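Local atomic coordinates of acetoin utilization protein (Exiguobacterium sibiricum, PDB entry 2Q04), a protein that probably transfers acyl groups as a GNAT-type acetyltransferase and may take part in acetoin utilization. Residues F3-N8 with E22-S27; L132-Y137 with P173-H178. All coordinates share one frame; numbering follows the deposited sequence.

Interaction 1: residues F3-N8 with E22-S27; sequences FEKQFN and EGPVTS
Asn8 and Gly23 grip each other through two backbone hydrogen bonds, Asn8 N to Gly23 O at 2.8 Å and Gly23 N to Asn8 O at 3.0 Å, which makes them an antiparallel hydrogen-bonded pair between strands 8-12 and 19-23. A water that accepts from Asn8 ND2 lies 3.0 Å from Gly23 O, to which it can donate, while Asn8 ND2 also gives a hydrogen bond to Gln6 OE1, so the amide is held from two partners. Beyond the pair, Phe7 swings its ring across the neighbouring strand. With CG anti to the backbone N (chi1 178°), the ring carries CZ to 3.6 Å from Glu22 CB and meets Pro24 O at its edge, CD1 to O 3.6 Å. The Glu22 carboxylate has its plane turned 67° from the ring, and Glu22 OE1 forms a salt bridge with Arg67. Pro24, after a cis peptide bond, lays CD 3.1 Å from Gln6 O and CG 3.9 Å from Lys5 CB; the lysine amine goes on to Gly61 O. Gly23 adopts a phi of 156°, at which a CB would be jammed against the carbonyl O of Glu22, so the backbone here calls for glycine. Two main-chain bonds thus join the strands, and the Phe7 ring and Pro24 add apolar packing around the pair.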
ATOM      1  N   PHE A   3       5.253 -12.338  12.840  1.00 76.07           N
ATOM      2  CA  PHE A   3       6.225 -11.333  13.289  1.00 74.57           C
ATOM      3  C   PHE A   3       5.623 -10.258  14.193  1.00 72.19           C
ATOM      4  O   PHE A   3       4.407 -10.072  14.241  1.00 70.80           O
ATOM      5  CB  PHE A   3       6.906 -10.671  12.081  1.00 75.43           C
ATOM      6  CG  PHE A   3       8.164 -11.347  11.663  1.00 76.38           C
ATOM      7  CD1 PHE A   3       9.309 -11.276  12.474  1.00 77.43           C
ATOM      8  CD2 PHE A   3       8.222 -12.071  10.480  1.00 74.03           C
ATOM      9  CE1 PHE A   3      10.471 -11.911  12.109  1.00 79.16           C
ATOM     10  CE2 PHE A   3       9.382 -12.706  10.102  1.00 76.57           C
ATOM     11  CZ  PHE A   3      10.519 -12.628  10.918  1.00 79.06           C
ATOM     12  N   GLU A   4       6.505  -9.554  14.912  1.00 70.58           N
ATOM     13  CA  GLU A   4       6.104  -8.465  15.807  1.00 69.15           C
ATOM     14  C   GLU A   4       6.113  -7.167  15.041  1.00 67.57           C
ATOM     15  O   GLU A   4       6.893  -6.996  14.100  1.00 68.38           O
ATOM     16  CB  GLU A   4       7.063  -8.360  17.003  1.00 69.45           C
ATOM     17  CG  GLU A   4       6.951  -9.512  18.007  1.00 70.31           C
ATOM     18  CD  GLU A   4       7.333 -10.851  17.408  1.00 70.92           C
ATOM     19  OE1 GLU A   4       8.101 -10.865  16.419  1.00 69.69           O
ATOM     20  OE2 GLU A   4       6.864 -11.893  17.924  1.00 71.54           O
ATOM     21  N   LYS A   5       5.261  -6.240  15.451  1.00 65.10           N
ATOM     22  CA  LYS A   5       5.119  -4.975  14.745  1.00 62.77           C
ATOM     23  C   LYS A   5       5.854  -3.854  15.482  1.00 61.35           C
ATOM     24  O   LYS A   5       5.515  -3.516  16.625  1.00 61.39           O
ATOM     25  CB  LYS A   5       3.634  -4.631  14.575  1.00 62.78           C
ATOM     26  CG  LYS A   5       2.877  -5.598  13.630  1.00 61.27           C
ATOM     27  CD  LYS A   5       1.379  -5.368  13.675  1.00 61.82           C
ATOM     28  CE  LYS A   5       0.623  -6.549  13.115  1.00 61.93           C
ATOM     29  NZ  LYS A   5      -0.856  -6.425  13.327  1.00 61.50           N
ATOM     30  N   GLN A   6       6.888  -3.316  14.839  1.00 59.08           N
ATOM     31  CA  GLN A   6       7.673  -2.226  15.411  1.00 56.95           C
ATOM     32  C   GLN A   6       7.051  -0.874  15.037  1.00 56.35           C
ATOM     33  O   GLN A   6       6.966  -0.515  13.855  1.00 54.85           O
ATOM     34  CB  GLN A   6       9.122  -2.291  14.903  1.00 56.82           C
ATOM     35  CG  GLN A   6      10.097  -1.370  15.644  1.00 55.60           C
ATOM     36  CD  GLN A   6      11.418  -1.219  14.917  1.00 55.99           C
ATOM     37  OE1 GLN A   6      11.466  -0.737  13.786  1.00 58.08           O
ATOM     38  NE2 GLN A   6      12.495  -1.616  15.567  1.00 55.39           N
ATOM     39  N   PHE A   7       6.618  -0.134  16.052  1.00 56.96           N
ATOM     40  CA  PHE A   7       6.080   1.202  15.852  1.00 56.86           C
ATOM     41  C   PHE A   7       7.205   2.170  15.527  1.00 56.34           C
ATOM     42  O   PHE A   7       8.200   2.227  16.232  1.00 55.35           O
ATOM     43  CB  PHE A   7       5.342   1.680  17.113  1.00 56.40           C
ATOM     44  CG  PHE A   7       4.791   3.078  16.999  1.00 56.75           C
ATOM     45  CD1 PHE A   7       3.516   3.300  16.487  1.00 57.12           C
ATOM     46  CD2 PHE A   7       5.554   4.172  17.372  1.00 55.23           C
ATOM     47  CE1 PHE A   7       3.013   4.589  16.370  1.00 56.05           C
ATOM     48  CE2 PHE A   7       5.055   5.464  17.244  1.00 55.15           C
ATOM     49  CZ  PHE A   7       3.785   5.667  16.750  1.00 55.05           C
ATOM     50  N   ASN A   8       7.037   2.922  14.454  1.00 56.81           N
ATOM     51  CA  ASN A   8       8.007   3.938  14.076  1.00 57.11           C
ATOM     52  C   ASN A   8       7.324   5.255  13.841  1.00 56.26           C
ATOM     53  O   ASN A   8       6.134   5.297  13.586  1.00 56.74           O
ATOM     54  CB  ASN A   8       8.773   3.501  12.835  1.00 57.43           C
ATOM     55  CG  ASN A   8       9.740   2.377  13.124  1.00 58.32           C
ATOM     56  OD1 ASN A   8      10.798   2.590  13.734  1.00 57.96           O
ATOM     57  ND2 ASN A   8       9.378   1.163  12.715  1.00 53.68           N
ATOM     58  N   GLU A  22       3.488   7.817  11.263  1.00 55.81           N
ATOM     59  CA  GLU A  22       3.745   6.821  12.266  1.00 55.74           C
ATOM     60  C   GLU A  22       2.913   5.557  12.077  1.00 56.31           C
ATOM     61  O   GLU A  22       1.805   5.595  11.538  1.00 55.73           O
ATOM     62  CB  GLU A  22       3.452   7.412  13.639  1.00 55.73           C
ATOM     63  CG  GLU A  22       1.975   7.815  13.824  1.00 55.37           C
ATOM     64  CD  GLU A  22       1.730   8.599  15.080  1.00 56.26           C
ATOM     65  OE1 GLU A  22       2.588   9.424  15.454  1.00 58.68           O
ATOM     66  OE2 GLU A  22       0.651   8.429  15.675  1.00 57.48           O
ATOM     67  N   GLY A  23       3.435   4.451  12.603  1.00 57.18           N
ATOM     68  CA  GLY A  23       2.728   3.185  12.611  1.00 57.66           C
ATOM     69  C   GLY A  23       3.706   2.028  12.705  1.00 58.46           C
ATOM     70  O   GLY A  23       4.925   2.247  12.712  1.00 58.59           O
ATOM     71  N   PRO A  24       3.181   0.770  12.737  1.00 59.05           N
ATOM     72  CA  PRO A  24       1.740   0.461  12.664  1.00 58.22           C
ATOM     73  C   PRO A  24       0.947   0.929  13.901  1.00 57.92           C
ATOM     74  O   PRO A  24       1.417   0.794  15.045  1.00 57.60           O
ATOM     75  CB  PRO A  24       1.707  -1.082  12.545  1.00 57.87           C
ATOM     76  CG  PRO A  24       3.116  -1.492  12.237  1.00 59.17           C
ATOM     77  CD  PRO A  24       3.999  -0.456  12.812  1.00 59.13           C
ATOM     78  N   VAL A  25      -0.238   1.488  13.651  1.00 57.69           N
ATOM     79  CA  VAL A  25      -1.122   1.995  14.705  1.00 57.48           C
ATOM     80  C   VAL A  25      -2.140   0.921  15.078  1.00 57.13           C
ATOM     81  O   VAL A  25      -2.714   0.276  14.206  1.00 57.11           O
ATOM     82  CB  VAL A  25      -1.892   3.269  14.219  1.00 57.23           C
ATOM     83  CG1 VAL A  25      -2.740   3.841  15.328  1.00 58.57           C
ATOM     84  CG2 VAL A  25      -0.908   4.324  13.682  1.00 57.31           C
ATOM     85  N   THR A  26      -2.371   0.741  16.369  1.00 57.20           N
ATOM     86  CA  THR A  26      -3.309  -0.282  16.835  1.00 56.99           C
ATOM     87  C   THR A  26      -4.730   0.111  16.495  1.00 57.00           C
ATOM     88  O   THR A  26      -5.025   1.288  16.290  1.00 56.70           O
ATOM     89  CB  THR A  26      -3.225  -0.487  18.346  1.00 56.19           C
ATOM     90  OG1 THR A  26      -3.618   0.711  19.008  1.00 56.35           O
ATOM     91  CG2 THR A  26      -1.815  -0.867  18.762  1.00 56.10           C
ATOM     92  N   SER A  27      -5.612  -0.888  16.447  1.00 57.47           N
ATOM     93  CA  SER A  27      -7.030  -0.666  16.174  1.00 57.61           C
ATOM     94  C   SER A  27      -7.641   0.279  17.202  1.00 57.41           C
ATOM     95  O   SER A  27      -8.363   1.217  16.844  1.00 57.11           O
ATOM     96  CB  SER A  27      -7.784  -1.999  16.202  1.00 57.50           C
ATOM     97  OG  SER A  27      -7.252  -2.899  15.268  1.00 59.06           O
TER
HETATM   98  O   HOH W   1       7.022   1.012  10.964  1.00 46.12           O

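Interaction 2: residues L132-Y137 with P173-H178. With CA (calcium ion), chain G; EDO (1,2-ethanediol), chain J.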
ATOM      1  N   LEU A 132       3.812  -7.114  -2.473  1.00 57.04           N
ATOM      2  CA  LEU A 132       3.294  -6.764  -3.769  1.00 56.80           C
ATOM      3  C   LEU A 132       2.172  -5.765  -3.620  1.00 56.44           C
ATOM      4  O   LEU A 132       1.628  -5.597  -2.542  1.00 57.14           O
ATOM      5  CB  LEU A 132       2.816  -8.031  -4.529  1.00 56.84           C
ATOM      6  CG  LEU A 132       1.666  -8.901  -3.934  1.00 57.18           C
ATOM      7  CD1 LEU A 132       0.291  -8.254  -4.128  1.00 56.38           C
ATOM      8  CD2 LEU A 132       1.679 -10.278  -4.577  1.00 56.89           C
ATOM      9  N   THR A 133       1.847  -5.082  -4.705  1.00 56.59           N
ATOM     10  CA  THR A 133       0.752  -4.114  -4.701  1.00 56.97           C
ATOM     11  C   THR A 133       0.169  -3.984  -6.105  1.00 56.40           C
ATOM     12  O   THR A 133       0.867  -4.193  -7.097  1.00 56.30           O
ATOM     13  CB  THR A 133       1.237  -2.673  -4.176  1.00 56.24           C
ATOM     14  OG1 THR A 133       0.138  -1.975  -3.595  1.00 57.69           O
ATOM     15  CG2 THR A 133       1.812  -1.849  -5.287  1.00 56.81           C
ATOM     16  N   THR A 134      -1.114  -3.667  -6.175  1.00 56.27           N
ATOM     17  CA  THR A 134      -1.798  -3.483  -7.441  1.00 57.08           C
ATOM     18  C   THR A 134      -2.396  -2.102  -7.497  1.00 57.56           C
ATOM     19  O   THR A 134      -2.966  -1.631  -6.516  1.00 58.67           O
ATOM     20  CB  THR A 134      -2.922  -4.481  -7.598  1.00 57.98           C
ATOM     21  OG1 THR A 134      -3.777  -4.418  -6.447  1.00 60.82           O
ATOM     22  CG2 THR A 134      -2.373  -5.886  -7.743  1.00 58.69           C
ATOM     23  N   GLU A 135      -2.267  -1.446  -8.652  1.00 58.00           N
ATOM     24  CA  GLU A 135      -2.814  -0.088  -8.853  1.00 56.83           C
ATOM     25  C   GLU A 135      -3.622  -0.047 -10.150  1.00 56.67           C
ATOM     26  O   GLU A 135      -3.128  -0.428 -11.197  1.00 56.81           O
ATOM     27  CB  GLU A 135      -1.675   0.944  -8.902  1.00 56.83           C
ATOM     28  CG  GLU A 135      -1.026   1.242  -7.522  1.00 57.54           C
ATOM     29  CD  GLU A 135      -1.929   2.079  -6.602  1.00 61.62           C
ATOM     30  OE1 GLU A 135      -2.795   2.803  -7.126  1.00 61.46           O
ATOM     31  OE2 GLU A 135      -1.766   2.010  -5.351  1.00 61.75           O
ATOM     32  N   TYR A 136      -4.877   0.401 -10.053  1.00 55.77           N
ATOM     33  CA  TYR A 136      -5.774   0.459 -11.189  1.00 55.32           C
ATOM     34  C   TYR A 136      -6.233   1.894 -11.435  1.00 55.27           C
ATOM     35  O   TYR A 136      -6.624   2.593 -10.499  1.00 55.23           O
ATOM     36  CB  TYR A 136      -6.992  -0.407 -10.932  1.00 56.39           C
ATOM     37  CG  TYR A 136      -6.669  -1.819 -10.522  1.00 56.59           C
ATOM     38  CD1 TYR A 136      -6.686  -2.856 -11.453  1.00 57.93           C
ATOM     39  CD2 TYR A 136      -6.379  -2.129  -9.203  1.00 57.24           C
ATOM     40  CE1 TYR A 136      -6.413  -4.171 -11.075  1.00 58.99           C
ATOM     41  CE2 TYR A 136      -6.093  -3.441  -8.815  1.00 57.91           C
ATOM     42  CZ  TYR A 136      -6.119  -4.454  -9.757  1.00 58.60           C
ATOM     43  OH  TYR A 136      -5.862  -5.742  -9.381  1.00 60.44           O
ATOM     44  N   TYR A 137      -6.293   2.291 -12.710  1.00 54.83           N
ATOM     45  CA  TYR A 137      -6.625   3.685 -13.079  1.00 54.66           C
ATOM     46  C   TYR A 137      -7.963   4.153 -12.458  1.00 55.12           C
ATOM     47  O   TYR A 137      -8.154   5.352 -12.201  1.00 54.61           O
ATOM     48  CB  TYR A 137      -6.695   3.842 -14.616  1.00 54.51           C
ATOM     49  CG  TYR A 137      -8.080   3.569 -15.185  1.00 55.32           C
ATOM     50  CD1 TYR A 137      -9.093   4.532 -15.097  1.00 55.90           C
ATOM     51  CD2 TYR A 137      -8.392   2.344 -15.766  1.00 52.73           C
ATOM     52  CE1 TYR A 137     -10.366   4.282 -15.575  1.00 56.17           C
ATOM     53  CE2 TYR A 137      -9.671   2.092 -16.271  1.00 54.50           C
ATOM     54  CZ  TYR A 137     -10.656   3.058 -16.151  1.00 55.40           C
ATOM     55  OH  TYR A 137     -11.933   2.814 -16.624  1.00 56.77           O
ATOM     56  N   PRO A 173      -5.632 -10.666 -15.909  1.00 56.76           N
ATOM     57  CA  PRO A 173      -6.598 -10.019 -16.789  1.00 56.74           C
ATOM     58  C   PRO A 173      -6.935  -8.569 -16.396  1.00 56.84           C
ATOM     59  O   PRO A 173      -6.939  -7.698 -17.244  1.00 56.96           O
ATOM     60  CB  PRO A 173      -7.835 -10.908 -16.661  1.00 56.88           C
ATOM     61  CG  PRO A 173      -7.307 -12.227 -16.297  1.00 56.81           C
ATOM     62  CD  PRO A 173      -6.121 -11.973 -15.435  1.00 56.98           C
ATOM     63  N   GLU A 174      -7.220  -8.334 -15.122  1.00 57.26           N
ATOM     64  CA  GLU A 174      -7.626  -6.996 -14.666  1.00 58.37           C
ATOM     65  C   GLU A 174      -6.510  -5.961 -14.868  1.00 57.60           C
ATOM     66  O   GLU A 174      -6.747  -4.868 -15.391  1.00 58.02           O
ATOM     67  CB  GLU A 174      -8.050  -7.018 -13.184  1.00 58.77           C
ATOM     68  CG  GLU A 174      -9.485  -7.539 -12.937  1.00 62.60           C
ATOM     69  CD  GLU A 174      -9.840  -7.628 -11.435  1.00 62.28           C
ATOM     70  OE1 GLU A 174      -9.206  -6.917 -10.627  1.00 72.12           O
ATOM     71  OE2 GLU A 174     -10.762  -8.384 -11.079  1.00 70.42           O
ATOM     72  N   ILE A 175      -5.311  -6.296 -14.440  1.00 57.07           N
ATOM     73  CA  ILE A 175      -4.179  -5.406 -14.627  1.00 57.35           C
ATOM     74  C   ILE A 175      -3.843  -5.238 -16.104  1.00 57.05           C
ATOM     75  O   ILE A 175      -3.635  -4.121 -16.574  1.00 56.72           O
ATOM     76  CB  ILE A 175      -2.948  -5.911 -13.873  1.00 58.01           C
ATOM     77  CG1 ILE A 175      -3.128  -5.663 -12.380  1.00 58.27           C
ATOM     78  CG2 ILE A 175      -1.683  -5.203 -14.375  1.00 59.82           C
ATOM     79  CD1 ILE A 175      -2.097  -6.297 -11.550  1.00 62.37           C
ATOM     80  N   ALA A 176      -3.856  -6.349 -16.844  1.00 56.78           N
ATOM     81  CA  ALA A 176      -3.506  -6.336 -18.253  1.00 56.30           C
ATOM     82  C   ALA A 176      -4.502  -5.540 -19.093  1.00 56.33           C
ATOM     83  O   ALA A 176      -4.183  -5.121 -20.206  1.00 56.50           O
ATOM     84  CB  ALA A 176      -3.403  -7.755 -18.775  1.00 56.35           C
ATOM     85  N   SER A 177      -5.707  -5.327 -18.559  1.00 56.13           N
ATOM     86  CA  SER A 177      -6.800  -4.704 -19.331  1.00 56.07           C
ATOM     87  C   SER A 177      -6.481  -3.265 -19.778  1.00 56.55           C
ATOM     88  O   SER A 177      -7.140  -2.723 -20.664  1.00 56.74           O
ATOM     89  CB  SER A 177      -8.081  -4.680 -18.506  1.00 55.51           C
ATOM     90  OG  SER A 177      -8.050  -3.634 -17.551  1.00 54.05           O
ATOM     91  N   HIS A 178      -5.519  -2.638 -19.116  1.00 56.74           N
ATOM     92  CA  HIS A 178      -5.133  -1.241 -19.419  1.00 56.27           C
ATOM     93  C   HIS A 178      -3.650  -1.051 -19.046  1.00 56.12           C
ATOM     94  O   HIS A 178      -3.275  -1.291 -17.913  1.00 56.27           O
ATOM     95  CB  HIS A 178      -6.012  -0.253 -18.578  1.00 55.65           C
ATOM     96  CG  HIS A 178      -5.959   1.185 -19.051  1.00 53.51           C
ATOM     97  ND1 HIS A 178      -4.868   2.002 -18.845  1.00 49.64           N
ATOM     98  CD2 HIS A 178      -6.897   1.961 -19.651  1.00 50.69           C
ATOM     99  CE1 HIS A 178      -5.118   3.202 -19.340  1.00 49.46           C
ATOM    100  NE2 HIS A 178      -6.343   3.202 -19.830  1.00 48.43           N
TER
HETATM  101 CA    CA G 211      -4.043  -1.560  -4.321  1.00 48.61          CA
HETATM  102  C1  EDO J 214      -4.207   6.453  -5.608  1.00 80.42           C
HETATM  103  O1  EDO J 214      -2.995   5.853  -6.117  1.00 76.23           O
HETATM  104  C2  EDO J 214      -4.902   5.507  -4.648  1.00 79.86           C
HETATM  105  O2  EDO J 214      -6.271   5.880  -4.513  1.00 81.33           O
HETATM  106  O   HOH W   2      -1.925  -0.377  -4.099  1.00 30.05           O
HETATM  107  O   HOH W   3      -2.541  -3.665  -3.744  1.00 40.53           O
HETATM  108  O   HOH W   4      -6.569  -2.510  -4.683  1.00 39.98           O
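Thr134 faces two ways at once: its carbonyl O binds a calcium ion at 2.5 Å, while its methyl CG2 touches Ile175 CD1 at 3.8 Å, the two side chains crossing at about a right angle. Three waters and Gly99 O from strand 95-103 also bind the ion. One of these waters donates to both Thr133 OG1 and Glu135 OE2, and another accepts from Thr134 N, so neighbouring residues of strand 130-135 position the ion's water shell. Across to residues 173-178 the meeting is mostly apolar. Tyr136 has CG anti to its carbonyl carbon (chi1 -52°), and its ring reaches the short helix through CE1, which lies 3.8 Å from Ile175 CG1 and 3.9 Å from Glu174 CB. Tyr136 OH comes within 3.8 Å of Glu174 OE1, the carboxylate turned 59° from the ring. With Tyr136 replaced by an alanine, the ring between strand and helix would be lost, probably opening a gap beside Ile175 CG1 and Glu174 CB. Farther along, Tyr137 CD2 lies over one face of the His178 imidazole, offset toward its rim, with the ring planes 38° apart; Trp150 meets the same imidazole, and His178 ND1 is hydrogen-bonded to Ala180 N. Ile175 also packs on Leu183 of strand 182-187, the antiparallel neighbour of strand 130-135. Strands 95-103 and 130-135, with the calcium ion bound between Gly99 O and Thr134 O, are the parallel pair that probably corresponds to the one splaying apart at the acetyl-CoA site of GNAT enzymes.

In the fold
Both segments of interaction 1 precede those of interaction 2 along the chain, and the two contacts lie on opposite sides of the chain's centre, their centres 28 Å apart and their nearest atoms about 15 Å apart. Both reach the same mixed sheet. Residues 3-8 and 22-27 join strands 8-12 and 19-23, from which the sheet runs through 62-68, 71-79 and 95-103 to strand 130-135, the strand of interaction 2. There, residues 173-178 belong to the connection between strands 166-168 and 182-187. Interaction 1 therefore joins the first two strands of the sheet, and interaction 2 places a later helical connection against strand 130-135, near a calcium ion.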